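PDB 3O53: protein LRIM1 from Anopheles gambiae, which pairs with the related leucine-rich repeat protein APL1C in a heterodimeric complex that regulates complement-like immunity in the mosquito. Local coordinates for residues K122-L127 and R145-D150; L82-L87 and I101-A106; L239-L244 and K269-K274. All blocks are in the same frame, centred on the assembly; numbering follows the deposited sequence.

Overall arrangement
The leucine-rich repeat domain of LRIM1 is a solenoid in which each turn adds one short strand to a long row of parallel strands; along the chain the three contacts come in the order 2, 1, 3. Contact 2 joins strands 84-86 and 103-105; contact 1 follows with strands 123-126 and 146-150. Their centres lie about 10 Å apart, and they touch directly because strand 103-105 is also the neighbour of strand 123-126. Contact 3, its centre about 26 Å from that of contact 1 and about 34 Å from that of contact 2, sits where the row ends, at strand 241-243, against helix 262-276. Two contacts thus illustrate repeat-to-repeat stacking, and the third probably how the stack is closed.

Contact 1: K122-L127 and R145-D150; sequences KKNIYL and RVQYLD
Y126 and Y148 meet on one side of two parallel strands, their ring centroids 4.7 Å apart and their planes inclined at 31°, an oblique pairing. They start from different torsions: Y126 sets its ring beside its own backbone N (chi1 -63°), whereas Y148 swings its ring anti to N (chi1 -180°), which brings Y148 CD2 over the rim of one face of the Y126 ring. H105 stacks on Y126 in turn. Next along this face, the amides of N124 and Q147 run side by side, nearly coplanar, while N124 OD1 comes to 3.2 Å from Y148 CB. The extended Q147 chain carries NE2 to a water that also receives K122 NZ at 2.9 Å; the water's bond to NE2 is weak, and E172 is the stronger partner. On the face of V146, I125 and L149, I125 CG2 packs against L149 CD1 at 3.7 Å and I125 CD1 against V146 CG2. A beta bulge shifts the register between K123 and N124, where Q147 N gives K123 O a nearly straight 2.8 Å bond. Buried apolar contact on one face and backbone bonds thus join the repeats, leaving the other face to polar and aromatic groups.

Contact 2: L82-L87 and I101-A106; sequences LRTLDL and IETLHA. With NAG (2-acetamido-2-deoxy-beta-D-glucopyranose), chain C.
R83 O is gripped by two successive backbone amides of the next repeat: E102 N at 2.8 Å, in the carbonyl plane on a lone pair, and T103 N at 3.1 Å, nearly in line with the C=O bond. This forked acceptor begins a parallel ladder that continues through L85 N to T103 O, H105 N to L85 O and L87 N to H105 O, the last at 2.8 Å. Beside this fork the side chains of R83 and E102 run side by side. The R83 chain bends at chi3 (72°), bringing its guanidinium edge to the carboxylate, whose plane stands 85° to its own. The resulting salt bridge is loose: R83 NH2 reaches E102 OE1 at 3.3 Å on the syn side, and the bonds to OE2 are weak. E61 holds NH1 of the same arginine from the preceding repeat, so R83 lies between two acidic partners. On the face shared with T84 and T103, D86 turns its carboxylate obliquely to the H105 ring, D86 CG lying 3.7 Å from H105 CB. D86 OD2 accepts the acetamido N2 of the N-acetylglucosamine at 2.9 Å, which probably helps fix the rotation of the sugar carried by N64, while OD1 takes the amide of N88. On the face of L85 and L104, L85 CD2 meets L104 CD1 at 3.7 Å. Flanking this pair, I101 CD1 packs alongside L82 at one end; at the other, L87 holds CG between its backbone N and carbonyl carbon (chi1 63°), and L87 CD2 reaches A106 CB at 3.6 Å. Strand 62-64 pairs with the far edge of 84-86, and strand 123-126 with that of 103-105, while strands 73-76 and 91-97 supply further partners for the leucines inside the solenoid.

Contact 3: L239-L244 and K269-K274; sequences LEHFDL and KQTVKK
F242 N donates to T271 OG1 at 3.0 Å, nearly straight at 168°, a hydrogen bond that ties the end strand of the row to a helix; the T271 hydroxyl is also bonded to V267 O one turn earlier. K274, bent at chi3 (83°), brings NZ to H241 ND1 at 3.0 Å, exactly in the imidazole plane, so the ring nitrogen acts as acceptor here. A water bridges the two sets of groups, donating to E240 O at 2.9 Å and to T271 OG1, and accepting from K274 NZ. The nonpolar part is a CH-pi contact: the T271 methyl CG2 lies over the centre of the H241 ring, 3.8 Å from its centroid. H241 therefore offers a face to T271 and its ND1 edge to K274, two residues of the same helix; W218 stacks on the ring as well. Strand 241-243 pairs on one side with strand 218-220 of the preceding repeat and ends the row of parallel strands. The 269-274 part of helix 262-276 crosses strand 241-243 at -82°, and V264 and L275 of this helix pack on the same strand, consistent with a C-terminal cap for the solenoid.

Contact 1: K122-L127 and R145-D150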
loop_
_atom_site.group_PDB
_atom_site.type_symbol
_atom_site.label_atom_id
_atom_site.label_comp_id
_atom_site.label_asym_id
_atom_site.label_seq_id
_atom_site.Cartn_x
_atom_site.Cartn_y
_atom_site.Cartn_z
ATOM N N LYS A 122 -13.671 -5.866 -7.631
ATOM C CA LYS A 122 -12.391 -5.249 -7.323
ATOM C C LYS A 122 -12.324 -4.862 -5.847
ATOM O O LYS A 122 -13.352 -4.678 -5.203
ATOM C CB LYS A 122 -12.181 -4.019 -8.208
ATOM C CG LYS A 122 -11.925 -4.365 -9.664
ATOM C CD LYS A 122 -11.853 -3.128 -10.539
ATOM C CE LYS A 122 -11.454 -3.488 -11.966
ATOM N NZ LYS A 122 -11.469 -2.312 -12.888
ATOM N N LYS A 123 -11.109 -4.729 -5.321
ATOM C CA LYS A 123 -10.897 -4.390 -3.917
ATOM C C LYS A 123 -10.027 -3.143 -3.770
ATOM O O LYS A 123 -9.047 -2.971 -4.483
ATOM C CB LYS A 123 -10.200 -5.546 -3.195
ATOM C CG LYS A 123 -11.070 -6.745 -2.942
ATOM C CD LYS A 123 -10.349 -7.768 -2.066
ATOM C CE LYS A 123 -9.508 -8.721 -2.893
ATOM N NZ LYS A 123 -10.317 -9.824 -3.496
ATOM N N ASN A 124 -10.383 -2.282 -2.826
ATOM C CA ASN A 124 -9.548 -1.146 -2.467
ATOM C C ASN A 124 -9.137 -1.370 -1.015
ATOM O O ASN A 124 -9.985 -1.480 -0.141
ATOM C CB ASN A 124 -10.314 0.163 -2.637
ATOM C CG ASN A 124 -10.682 0.433 -4.091
ATOM O OD1 ASN A 124 -9.814 0.510 -4.956
ATOM N ND2 ASN A 124 -11.967 0.558 -4.363
ATOM N N ILE A 125 -7.837 -1.465 -0.773
ATOM C CA ILE A 125 -7.320 -1.929 0.516
ATOM C C ILE A 125 -6.393 -0.888 1.133
ATOM O O ILE A 125 -5.371 -0.539 0.553
ATOM C CB ILE A 125 -6.542 -3.243 0.349
ATOM C CG1 ILE A 125 -7.498 -4.367 -0.073
ATOM C CG2 ILE A 125 -5.797 -3.604 1.658
ATOM C CD1 ILE A 125 -6.794 -5.638 -0.534
ATOM N N TYR A 126 -6.767 -0.402 2.313
ATOM C CA TYR A 126 -6.032 0.651 2.993
ATOM C C TYR A 126 -5.430 0.101 4.274
ATOM O O TYR A 126 -6.135 -0.072 5.251
ATOM C CB TYR A 126 -6.975 1.812 3.334
ATOM C CG TYR A 126 -7.574 2.481 2.121
ATOM C CD1 TYR A 126 -6.984 3.606 1.570
ATOM C CD2 TYR A 126 -8.728 1.987 1.523
ATOM C CE1 TYR A 126 -7.528 4.234 0.457
ATOM C CE2 TYR A 126 -9.282 2.613 0.401
ATOM C CZ TYR A 126 -8.672 3.730 -0.121
ATOM O OH TYR A 126 -9.199 4.356 -1.231
ATOM N N LEU A 127 -4.124 -0.157 4.266
ATOM C CA LEU A 127 -3.460 -0.773 5.405
ATOM C C LEU A 127 -2.254 0.029 5.904
ATOM O O LEU A 127 -1.303 -0.542 6.443
ATOM C CB LEU A 127 -2.991 -2.186 5.025
ATOM C CG LEU A 127 -4.098 -3.240 4.891
ATOM C CD1 LEU A 127 -3.561 -4.501 4.188
ATOM C CD2 LEU A 127 -4.674 -3.575 6.265
ATOM N N ARG A 145 -7.435 -9.035 -7.800
ATOM C CA ARG A 145 -8.338 -8.010 -8.311
ATOM C C ARG A 145 -8.314 -6.763 -7.436
ATOM O O ARG A 145 -9.301 -6.032 -7.322
ATOM C CB ARG A 145 -9.762 -8.570 -8.453
ATOM C CG ARG A 145 -9.835 -9.760 -9.411
ATOM C CD ARG A 145 -11.265 -10.130 -9.781
ATOM N NE ARG A 145 -12.022 -8.971 -10.246
ATOM C CZ ARG A 145 -11.875 -8.404 -11.440
ATOM N NH1 ARG A 145 -10.992 -8.881 -12.308
ATOM N NH2 ARG A 145 -12.610 -7.351 -11.766
ATOM N N VAL A 146 -7.160 -6.519 -6.832
ATOM C CA VAL A 146 -6.931 -5.291 -6.100
ATOM C C VAL A 146 -6.776 -4.112 -7.067
ATOM O O VAL A 146 -6.088 -4.192 -8.079
ATOM C CB VAL A 146 -5.668 -5.402 -5.231
ATOM C CG1 VAL A 146 -5.473 -4.129 -4.433
ATOM C CG2 VAL A 146 -5.777 -6.607 -4.303
ATOM N N GLN A 147 -7.426 -3.010 -6.737
ATOM C CA GLN A 147 -7.364 -1.819 -7.559
ATOM C C GLN A 147 -6.455 -0.792 -6.887
ATOM O O GLN A 147 -5.615 -0.180 -7.523
ATOM C CB GLN A 147 -8.774 -1.252 -7.743
ATOM C CG GLN A 147 -8.832 0.005 -8.598
ATOM C CD GLN A 147 -10.242 0.327 -9.069
ATOM O OE1 GLN A 147 -11.185 0.316 -8.288
ATOM N NE2 GLN A 147 -10.385 0.615 -10.352
ATOM N N TYR A 148 -6.636 -0.617 -5.585
ATOM C CA TYR A 148 -5.860 0.342 -4.822
ATOM C C TYR A 148 -5.264 -0.388 -3.617
ATOM O O TYR A 148 -5.983 -1.038 -2.871
ATOM C CB TYR A 148 -6.774 1.479 -4.367
ATOM C CG TYR A 148 -6.088 2.548 -3.562
ATOM C CD1 TYR A 148 -5.702 3.750 -4.146
ATOM C CD2 TYR A 148 -5.836 2.363 -2.212
ATOM C CE1 TYR A 148 -5.076 4.735 -3.403
ATOM C CE2 TYR A 148 -5.212 3.337 -1.463
ATOM C CZ TYR A 148 -4.835 4.517 -2.059
ATOM O OH TYR A 148 -4.212 5.473 -1.297
ATOM N N LEU A 149 -3.953 -0.291 -3.433
ATOM C CA LEU A 149 -3.296 -0.974 -2.323
ATOM C C LEU A 149 -2.338 -0.034 -1.629
ATOM O O LEU A 149 -1.308 0.347 -2.188
ATOM C CB LEU A 149 -2.538 -2.214 -2.803
ATOM C CG LEU A 149 -1.832 -3.030 -1.705
ATOM C CD1 LEU A 149 -2.783 -3.398 -0.561
ATOM C CD2 LEU A 149 -1.224 -4.289 -2.285
ATOM N N ASP A 150 -2.681 0.335 -0.403
ATOM C CA ASP A 150 -1.839 1.221 0.382
ATOM C C ASP A 150 -1.198 0.432 1.511
ATOM O O ASP A 150 -1.874 0.013 2.443
ATOM C CB ASP A 150 -2.649 2.390 0.947
ATOM C CG ASP A 150 -1.779 3.387 1.694
ATOM O OD1 ASP A 150 -0.537 3.305 1.570
ATOM O OD2 ASP A 150 -2.329 4.252 2.402
HETATM O O HOH W 1 -8.858 -1.190 -12.155
#

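Contact 2: L82-L87 and I101-A106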
loop_
_atom_site.group_PDB
_atom_site.type_symbol
_atom_site.label_atom_id
_atom_site.label_comp_id
_atom_site.label_asym_id
_atom_site.label_seq_id
_atom_site.Cartn_x
_atom_site.Cartn_y
_atom_site.Cartn_z
ATOM N N LEU A 82 -21.330 -7.890 3.519
ATOM C CA LEU A 82 -20.500 -6.725 3.798
ATOM C C LEU A 82 -19.669 -6.292 2.581
ATOM O O LEU A 82 -18.970 -7.104 1.979
ATOM C CB LEU A 82 -19.573 -7.033 4.976
ATOM C CG LEU A 82 -19.065 -5.818 5.746
ATOM C CD1 LEU A 82 -20.217 -5.099 6.440
ATOM C CD2 LEU A 82 -17.998 -6.251 6.749
ATOM N N ARG A 83 -19.765 -5.011 2.228
ATOM C CA ARG A 83 -19.033 -4.440 1.098
ATOM C C ARG A 83 -17.966 -3.460 1.567
ATOM O O ARG A 83 -16.911 -3.335 0.958
ATOM C CB ARG A 83 -19.993 -3.706 0.142
ATOM C CG ARG A 83 -21.093 -4.586 -0.430
ATOM C CD ARG A 83 -22.155 -3.769 -1.170
ATOM N NE ARG A 83 -21.662 -3.255 -2.446
ATOM C CZ ARG A 83 -22.347 -2.446 -3.250
ATOM N NH1 ARG A 83 -23.570 -2.049 -2.920
ATOM N NH2 ARG A 83 -21.806 -2.031 -4.391
ATOM N N THR A 84 -18.245 -2.748 2.646
ATOM C CA THR A 84 -17.325 -1.733 3.128
ATOM C C THR A 84 -17.108 -1.953 4.611
ATOM O O THR A 84 -18.059 -2.073 5.365
ATOM C CB THR A 84 -17.888 -0.319 2.878
ATOM O OG1 THR A 84 -18.114 -0.148 1.479
ATOM C CG2 THR A 84 -16.917 0.754 3.350
ATOM N N LEU A 85 -15.845 -2.032 5.014
ATOM C CA LEU A 85 -15.496 -2.233 6.407
ATOM C C LEU A 85 -14.455 -1.208 6.786
ATOM O O LEU A 85 -13.428 -1.104 6.131
ATOM C CB LEU A 85 -14.923 -3.638 6.608
ATOM C CG LEU A 85 -14.425 -3.959 8.015
ATOM C CD1 LEU A 85 -15.578 -3.919 9.018
ATOM C CD2 LEU A 85 -13.754 -5.324 8.028
ATOM N N ASP A 86 -14.709 -0.453 7.845
ATOM C CA ASP A 86 -13.729 0.506 8.332
ATOM C C ASP A 86 -13.378 0.208 9.790
ATOM O O ASP A 86 -14.210 0.360 10.675
ATOM C CB ASP A 86 -14.282 1.925 8.195
ATOM C CG ASP A 86 -13.275 2.997 8.605
ATOM O OD1 ASP A 86 -12.290 2.680 9.304
ATOM O OD2 ASP A 86 -13.477 4.170 8.235
ATOM N N LEU A 87 -12.153 -0.238 10.043
ATOM C CA LEU A 87 -11.693 -0.420 11.416
ATOM C C LEU A 87 -10.442 0.408 11.687
ATOM O O LEU A 87 -9.634 0.054 12.539
ATOM C CB LEU A 87 -11.415 -1.889 11.717
ATOM C CG LEU A 87 -10.297 -2.533 10.903
ATOM C CD1 LEU A 87 -9.512 -3.535 11.746
ATOM C CD2 LEU A 87 -10.896 -3.185 9.669
ATOM N N ILE A 101 -16.473 -7.916 0.075
ATOM C CA ILE A 101 -15.649 -6.762 0.415
ATOM C C ILE A 101 -15.128 -6.062 -0.834
ATOM O O ILE A 101 -14.503 -6.671 -1.708
ATOM C CB ILE A 101 -14.479 -7.170 1.330
ATOM C CG1 ILE A 101 -15.025 -7.665 2.666
ATOM C CG2 ILE A 101 -13.561 -6.001 1.594
ATOM C CD1 ILE A 101 -15.799 -6.597 3.442
ATOM N N GLU A 102 -15.395 -4.766 -0.898
ATOM C CA GLU A 102 -14.946 -3.927 -1.997
ATOM C C GLU A 102 -13.991 -2.872 -1.456
ATOM O O GLU A 102 -13.056 -2.479 -2.137
ATOM C CB GLU A 102 -16.144 -3.243 -2.678
ATOM C CG GLU A 102 -17.183 -4.209 -3.236
ATOM C CD GLU A 102 -18.396 -3.509 -3.850
ATOM O OE1 GLU A 102 -18.629 -2.312 -3.561
ATOM O OE2 GLU A 102 -19.125 -4.167 -4.622
ATOM N N THR A 103 -14.230 -2.417 -0.228
ATOM C CA THR A 103 -13.417 -1.359 0.364
ATOM C C THR A 103 -13.075 -1.693 1.801
ATOM O O THR A 103 -13.962 -1.918 2.620
ATOM C CB THR A 103 -14.153 -0.001 0.333
ATOM O OG1 THR A 103 -14.399 0.375 -1.026
ATOM C CG2 THR A 103 -13.311 1.082 0.999
ATOM N N LEU A 104 -11.781 -1.730 2.103
ATOM C CA LEU A 104 -11.317 -2.157 3.418
ATOM C C LEU A 104 -10.405 -1.077 3.989
ATOM O O LEU A 104 -9.285 -0.882 3.523
ATOM C CB LEU A 104 -10.556 -3.479 3.298
ATOM C CG LEU A 104 -10.050 -4.109 4.595
ATOM C CD1 LEU A 104 -11.217 -4.363 5.515
ATOM C CD2 LEU A 104 -9.290 -5.410 4.319
ATOM N N HIS A 105 -10.910 -0.356 4.976
ATOM C CA HIS A 105 -10.137 0.657 5.667
ATOM C C HIS A 105 -9.651 0.068 6.970
ATOM O O HIS A 105 -10.449 -0.228 7.850
ATOM C CB HIS A 105 -11.011 1.870 5.970
ATOM C CG HIS A 105 -11.285 2.724 4.776
ATOM N ND1 HIS A 105 -10.352 3.598 4.259
ATOM C CD2 HIS A 105 -12.384 2.839 3.995
ATOM C CE1 HIS A 105 -10.866 4.213 3.210
ATOM N NE2 HIS A 105 -12.096 3.771 3.027
ATOM N N ALA A 106 -8.347 -0.105 7.106
ATOM C CA ALA A 106 -7.810 -0.722 8.314
ATOM C C ALA A 106 -6.437 -0.158 8.642
ATOM O O ALA A 106 -5.532 -0.887 9.036
ATOM C CB ALA A 106 -7.751 -2.235 8.159
HETATM C C1 NAG C . -16.347 5.705 10.044
HETATM C C2 NAG C . -16.360 6.422 8.705
HETATM C C3 NAG C . -15.333 7.544 8.713
HETATM C C4 NAG C . -15.509 8.433 9.935
HETATM C C5 NAG C . -15.543 7.608 11.211
HETATM C C6 NAG C . -15.834 8.501 12.410
HETATM C C7 NAG C . -16.796 5.159 6.664
HETATM C C8 NAG C . -16.215 4.163 5.713
HETATM N N2 NAG C . -15.996 5.490 7.670
HETATM O O3 NAG C . -15.438 8.270 7.515
HETATM O O4 NAG C . -14.422 9.313 9.999
HETATM O O5 NAG C . -16.537 6.612 11.108
HETATM O O6 NAG C . -17.116 9.071 12.252
HETATM O O7 NAG C . -17.929 5.617 6.500
#

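Contact 3: L239-L244 and K269-K274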
loop_
_atom_site.group_PDB
_atom_site.type_symbol
_atom_site.label_atom_id
_atom_site.label_comp_id
_atom_site.label_asym_id
_atom_site.label_seq_id
_atom_site.Cartn_x
_atom_site.Cartn_y
_atom_site.Cartn_z
ATOM N N LEU A 239 4.061 8.844 -18.543
ATOM C CA LEU A 239 4.837 9.298 -17.400
ATOM C C LEU A 239 4.789 10.823 -17.254
ATOM O O LEU A 239 5.157 11.545 -18.170
ATOM C CB LEU A 239 6.280 8.820 -17.558
ATOM C CG LEU A 239 7.222 9.027 -16.373
ATOM C CD1 LEU A 239 6.889 8.049 -15.246
ATOM C CD2 LEU A 239 8.674 8.867 -16.818
ATOM N N GLU A 240 4.325 11.305 -16.100
ATOM C CA GLU A 240 4.272 12.747 -15.818
ATOM C C GLU A 240 5.051 13.120 -14.549
ATOM O O GLU A 240 5.335 14.287 -14.311
ATOM C CB GLU A 240 2.827 13.197 -15.633
ATOM C CG GLU A 240 1.899 12.859 -16.781
ATOM C CD GLU A 240 0.450 13.213 -16.474
ATOM O OE1 GLU A 240 0.170 13.641 -15.332
ATOM O OE2 GLU A 240 -0.407 13.061 -17.373
ATOM N N HIS A 241 5.378 12.132 -13.721
ATOM C CA HIS A 241 6.023 12.402 -12.437
ATOM C C HIS A 241 7.030 11.289 -12.176
ATOM O O HIS A 241 6.677 10.109 -12.143
ATOM C CB HIS A 241 4.970 12.492 -11.318
ATOM C CG HIS A 241 5.543 12.694 -9.945
ATOM N ND1 HIS A 241 5.444 13.890 -9.263
ATOM C CD2 HIS A 241 6.207 11.847 -9.118
ATOM C CE1 HIS A 241 6.020 13.775 -8.078
ATOM N NE2 HIS A 241 6.498 12.546 -7.968
ATOM N N PHE A 242 8.293 11.668 -12.033
ATOM C CA PHE A 242 9.377 10.713 -11.956
ATOM C C PHE A 242 10.377 11.253 -10.944
ATOM O O PHE A 242 11.083 12.221 -11.220
ATOM C CB PHE A 242 10.009 10.557 -13.346
ATOM C CG PHE A 242 11.051 9.473 -13.442
ATOM C CD1 PHE A 242 10.690 8.162 -13.707
ATOM C CD2 PHE A 242 12.397 9.776 -13.307
ATOM C CE1 PHE A 242 11.655 7.173 -13.816
ATOM C CE2 PHE A 242 13.364 8.798 -13.419
ATOM C CZ PHE A 242 13.002 7.494 -13.674
ATOM N N ASP A 243 10.439 10.626 -9.770
ATOM C CA ASP A 243 11.210 11.183 -8.656
ATOM C C ASP A 243 12.247 10.191 -8.119
ATOM O O ASP A 243 11.905 9.257 -7.390
ATOM C CB ASP A 243 10.249 11.586 -7.537
ATOM C CG ASP A 243 10.911 12.415 -6.458
ATOM O OD1 ASP A 243 12.148 12.542 -6.480
ATOM O OD2 ASP A 243 10.185 12.928 -5.573
ATOM N N LEU A 244 13.511 10.422 -8.469
ATOM C CA LEU A 244 14.627 9.610 -7.985
ATOM C C LEU A 244 15.576 10.445 -7.140
ATOM O O LEU A 244 16.767 10.146 -7.060
ATOM C CB LEU A 244 15.417 9.027 -9.155
ATOM C CG LEU A 244 14.656 8.189 -10.167
ATOM C CD1 LEU A 244 15.626 7.577 -11.163
ATOM C CD2 LEU A 244 13.843 7.109 -9.470
ATOM N N LYS A 269 13.455 16.358 -14.563
ATOM C CA LYS A 269 13.747 17.754 -14.273
ATOM C C LYS A 269 12.480 18.504 -13.868
ATOM O O LYS A 269 12.476 19.235 -12.883
ATOM C CB LYS A 269 14.398 18.434 -15.477
ATOM C CG LYS A 269 14.631 19.922 -15.283
ATOM C CD LYS A 269 14.878 20.618 -16.617
ATOM C CE LYS A 269 13.651 20.549 -17.525
ATOM N NZ LYS A 269 13.895 21.150 -18.866
ATOM N N GLN A 270 11.410 18.339 -14.635
ATOM C CA GLN A 270 10.154 19.022 -14.332
ATOM C C GLN A 270 9.630 18.620 -12.961
ATOM O O GLN A 270 9.076 19.436 -12.223
ATOM C CB GLN A 270 9.095 18.705 -15.389
ATOM C CG GLN A 270 9.331 19.402 -16.716
ATOM C CD GLN A 270 8.378 18.936 -17.793
ATOM O OE1 GLN A 270 7.934 17.789 -17.794
ATOM N NE2 GLN A 270 8.061 19.827 -18.723
ATOM N N THR A 271 9.785 17.345 -12.633
ATOM C CA THR A 271 9.332 16.833 -11.346
ATOM C C THR A 271 10.071 17.510 -10.201
ATOM O O THR A 271 9.448 17.947 -9.234
ATOM C CB THR A 271 9.517 15.300 -11.257
ATOM O OG1 THR A 271 8.666 14.667 -12.217
ATOM C CG2 THR A 271 9.134 14.783 -9.855
ATOM N N VAL A 272 11.394 17.617 -10.314
ATOM C CA VAL A 272 12.180 18.293 -9.281
ATOM C C VAL A 272 11.788 19.775 -9.202
ATOM O O VAL A 272 11.591 20.313 -8.115
ATOM C CB VAL A 272 13.696 18.164 -9.525
ATOM C CG1 VAL A 272 14.466 18.953 -8.484
ATOM C CG2 VAL A 272 14.122 16.689 -9.508
ATOM N N LYS A 273 11.645 20.428 -10.350
ATOM C CA LYS A 273 11.254 21.839 -10.357
ATOM C C LYS A 273 9.933 22.041 -9.619
ATOM O O LYS A 273 9.814 22.902 -8.753
ATOM C CB LYS A 273 11.115 22.374 -11.785
ATOM C CG LYS A 273 10.999 23.891 -11.824
ATOM C CD LYS A 273 10.678 24.405 -13.216
ATOM C CE LYS A 273 10.513 25.922 -13.210
ATOM N NZ LYS A 273 10.004 26.451 -14.505
ATOM N N LYS A 274 8.938 21.241 -9.976
ATOM C CA LYS A 274 7.612 21.341 -9.381
ATOM C C LYS A 274 7.652 21.191 -7.852
ATOM O O LYS A 274 6.904 21.868 -7.136
ATOM C CB LYS A 274 6.696 20.279 -10.000
ATOM C CG LYS A 274 5.459 19.956 -9.193
ATOM C CD LYS A 274 4.617 18.876 -9.871
ATOM C CE LYS A 274 5.128 17.458 -9.572
ATOM N NZ LYS A 274 4.201 16.423 -10.128
HETATM O O HOH W 2 5.924 16.479 -12.456
#